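Local coordinates for protein BauA (Acinetobacter baumannii, PDB 6HCP) that probably acts as a TonB-dependent outer-membrane transporter that takes up the ferric preacinetobactin siderophore, at residues Met209-Asp214 with Lys222-Phe227. Sequence-based numbering, arbitrary orientation.
With C8E ((hydroxyethyloxy)tri(ethyloxy)octane), chain B.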
loop_
_atom_site.group_PDB
_atom_site.type_symbol
_atom_site.label_atom_id
_atom_site.label_comp_id
_atom_site.label_asym_id
_atom_site.label_seq_id
_atom_site.Cartn_x
_atom_site.Cartn_y
_atom_site.Cartn_z
ATOM N N MET A 209 -10.542 -26.904 -13.070
ATOM C CA MET A 209 -10.231 -25.733 -12.247
ATOM C C MET A 209 -11.269 -25.619 -11.138
ATOM O O MET A 209 -12.456 -25.958 -11.290
ATOM C CB MET A 209 -10.182 -24.469 -13.109
ATOM C CG MET A 209 -9.986 -23.156 -12.328
ATOM S SD MET A 209 -11.508 -22.590 -11.575
ATOM C CE MET A 209 -12.454 -22.051 -13.007
ATOM N N TYR A 210 -10.778 -25.270 -9.950
ATOM C CA TYR A 210 -11.631 -24.973 -8.829
ATOM C C TYR A 210 -10.981 -23.819 -8.070
ATOM O O TYR A 210 -9.793 -23.839 -7.850
ATOM C CB TYR A 210 -11.803 -26.176 -7.890
ATOM C CG TYR A 210 -12.688 -25.915 -6.698
ATOM C CD1 TYR A 210 -14.030 -25.645 -6.878
ATOM C CD2 TYR A 210 -12.195 -25.849 -5.403
ATOM C CE1 TYR A 210 -14.866 -25.336 -5.823
ATOM C CE2 TYR A 210 -13.019 -25.530 -4.331
ATOM C CZ TYR A 210 -14.370 -25.306 -4.538
ATOM O OH TYR A 210 -15.240 -24.982 -3.533
ATOM N N ARG A 211 -11.781 -22.841 -7.663
ATOM C CA ARG A 211 -11.296 -21.879 -6.698
ATOM C C ARG A 211 -12.453 -21.401 -5.836
ATOM O O ARG A 211 -13.615 -21.416 -6.250
ATOM C CB ARG A 211 -10.515 -20.749 -7.374
ATOM C CG ARG A 211 -11.277 -19.960 -8.409
ATOM C CD ARG A 211 -10.347 -18.963 -9.080
ATOM N NE ARG A 211 -11.099 -18.336 -10.137
ATOM C CZ ARG A 211 -11.030 -18.672 -11.420
ATOM N NH1 ARG A 211 -11.878 -18.111 -12.267
ATOM N NH2 ARG A 211 -10.043 -19.441 -11.855
ATOM N N ASP A 212 -12.124 -21.009 -4.598
ATOM C CA ASP A 212 -13.147 -20.637 -3.665
ATOM C C ASP A 212 -12.511 -19.815 -2.549
ATOM O O ASP A 212 -11.376 -20.077 -2.152
ATOM C CB ASP A 212 -13.818 -21.890 -3.076
ATOM C CG ASP A 212 -15.014 -21.622 -2.182
ATOM O OD1 ASP A 212 -15.864 -20.802 -2.573
ATOM O OD2 ASP A 212 -14.996 -22.120 -1.032
ATOM N N GLY A 213 -13.285 -18.864 -2.024
ATOM C CA GLY A 213 -12.924 -18.135 -0.824
ATOM C C GLY A 213 -13.234 -16.656 -0.932
ATOM O O GLY A 213 -13.663 -16.152 -1.981
ATOM N N ASP A 214 -12.918 -15.943 0.149
ATOM C CA ASP A 214 -13.126 -14.523 0.278
ATOM C C ASP A 214 -12.371 -13.780 -0.813
ATOM O O ASP A 214 -11.187 -14.007 -1.030
ATOM C CB ASP A 214 -12.631 -14.019 1.633
ATOM C CG ASP A 214 -13.463 -14.505 2.793
ATOM O OD1 ASP A 214 -14.594 -14.946 2.550
ATOM O OD2 ASP A 214 -13.036 -14.283 3.928
ATOM N N LYS A 222 -16.058 -15.693 -3.818
ATOM C CA LYS A 222 -16.182 -16.099 -5.211
ATOM C C LYS A 222 -15.765 -17.557 -5.355
ATOM O O LYS A 222 -14.686 -17.930 -4.903
ATOM C CB LYS A 222 -15.282 -15.235 -6.089
ATOM C CG LYS A 222 -15.658 -13.765 -6.149
ATOM C CD LYS A 222 -14.652 -12.991 -6.937
ATOM C CE LYS A 222 -15.037 -11.556 -7.180
ATOM N NZ LYS A 222 -13.903 -10.803 -7.768
ATOM N N GLU A 223 -16.673 -18.372 -5.902
ATOM C CA GLU A 223 -16.420 -19.768 -6.194
ATOM C C GLU A 223 -16.583 -19.999 -7.703
ATOM O O GLU A 223 -17.521 -19.486 -8.339
ATOM C CB GLU A 223 -17.342 -20.645 -5.353
ATOM C CG GLU A 223 -17.177 -22.124 -5.652
ATOM C CD GLU A 223 -18.216 -23.046 -5.033
ATOM O OE1 GLU A 223 -19.306 -22.557 -4.625
ATOM O OE2 GLU A 223 -17.945 -24.262 -4.992
ATOM N N SER A 224 -15.561 -20.594 -8.311
ATOM C CA SER A 224 -15.615 -21.000 -9.710
ATOM C C SER A 224 -15.226 -22.471 -9.816
ATOM O O SER A 224 -14.340 -22.941 -9.089
ATOM C CB SER A 224 -14.711 -20.144 -10.564
ATOM O OG SER A 224 -14.963 -18.765 -10.361
ATOM N N ARG A 225 -15.786 -23.144 -10.816
ATOM C CA ARG A 225 -15.402 -24.513 -11.127
ATOM C C ARG A 225 -15.533 -24.701 -12.633
ATOM O O ARG A 225 -16.488 -24.224 -13.228
ATOM C CB ARG A 225 -16.313 -25.565 -10.479
ATOM C CG ARG A 225 -16.525 -25.469 -8.979
ATOM C CD ARG A 225 -17.140 -26.761 -8.430
ATOM N NE ARG A 225 -17.656 -26.626 -7.064
ATOM C CZ ARG A 225 -18.693 -27.297 -6.560
ATOM N NH1 ARG A 225 -19.312 -28.212 -7.289
ATOM N NH2 ARG A 225 -19.192 -26.938 -5.388
ATOM N N LEU A 226 -14.613 -25.471 -13.203
ATOM C CA LEU A 226 -14.667 -25.822 -14.611
ATOM C C LEU A 226 -14.073 -27.213 -14.827
ATOM O O LEU A 226 -13.010 -27.553 -14.301
ATOM C CB LEU A 226 -13.889 -24.781 -15.408
ATOM C CG LEU A 226 -13.805 -25.024 -16.912
ATOM C CD1 LEU A 226 -15.186 -24.912 -17.540
ATOM C CD2 LEU A 226 -12.841 -24.038 -17.560
ATOM N N PHE A 227 -14.745 -27.978 -15.684
ATOM C CA PHE A 227 -14.195 -29.187 -16.256
ATOM C C PHE A 227 -14.481 -29.153 -17.754
ATOM O O PHE A 227 -15.624 -28.927 -18.145
ATOM C CB PHE A 227 -14.793 -30.422 -15.580
ATOM C CG PHE A 227 -14.312 -31.732 -16.155
ATOM C CD1 PHE A 227 -13.044 -32.210 -15.858
ATOM C CD2 PHE A 227 -15.096 -32.453 -17.041
ATOM C CE1 PHE A 227 -12.572 -33.380 -16.435
ATOM C CE2 PHE A 227 -14.624 -33.625 -17.615
ATOM C CZ PHE A 227 -13.354 -34.070 -17.330
HETATM C C1 C8E B . -19.706 -28.300 -11.042
HETATM C C2 C8E B . -18.821 -27.741 -12.136
HETATM C C3 C8E B . -17.683 -28.678 -12.542
HETATM C C4 C8E B . -16.828 -29.113 -11.353
HETATM C C5 C8E B . -15.508 -29.739 -11.803
HETATM C C6 C8E B . -14.424 -29.570 -10.745
HETATM C C7 C8E B . -13.047 -29.968 -11.260
HETATM C C8 C8E B . -12.005 -29.856 -10.147
HETATM O O9 C8E B . -10.704 -29.602 -10.690
HETATM C C10 C8E B . -9.687 -29.426 -9.706
HETATM C C11 C8E B . -8.333 -29.584 -10.364
HETATM O O12 C8E B . -7.390 -28.752 -9.703
HETATM O O HOH W 1 -12.940 -16.564 -9.174
HETATM O O HOH W 2 -19.231 -20.712 -2.340
#
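Met209 faces Leu226 and Arg211 faces Ser224 as hydrogen-bonded pairs of an antiparallel hairpin whose strand axes run 173° apart and approach to 4.6 Å. Each pair closes a reciprocal ring: Met209 N reaches Leu226 O at 2.8 Å and is answered by Leu226 N to Met209 O, while Arg211 N to Ser224 O (2.9 Å) has its return in Ser224 N to Arg211 O. Tyr210 and Arg225 form the non-hydrogen-bonded pair between them.

On the face carrying these two residues, Arg225 CG lies 3.3 Å from Tyr210 CD1, the arginine chain running side by side with the ring and meeting it at its edge. Tyr210 OH donates to Glu223 OE2 (3.2 Å) from above the carboxylate plane, and Arg225 NH2 approaches the same oxygen from the opposite face in a 3.0 Å salt bridge, so one atom is gripped by phenol and guanidinium. Asp212 lies beyond, its OD1 4.4 Å from Glu223 OE1; a water donating to both, weakly to Asp212, probably eases the like charges. Nearby, the detergent C8E packs its alkyl chain against Arg225 CB and Phe227 CB, consistent with a lipid-facing surface.

Across the sheet, Met209 bends at chi2 and chi3 (-79° and -71°), bringing CE between Ser224 CB and Leu226 CB. The Arg211 guanidinium places one face over Ser224 CB; a water in its plane accepts from NE and also bonds Ser224 OG. Glu133 forms a salt bridge with this guanidinium and Ser131 a hydrogen bond, while Lys222 NZ bonds Ser97, tying the inner face to the plug.

The hairpin 202-212/221-234 is thus a piece of the transmembrane barrel wall, flanked by strand 184-196 beside Tyr210 and Asp212 and strand 238-252 beside Glu223 and Arg225.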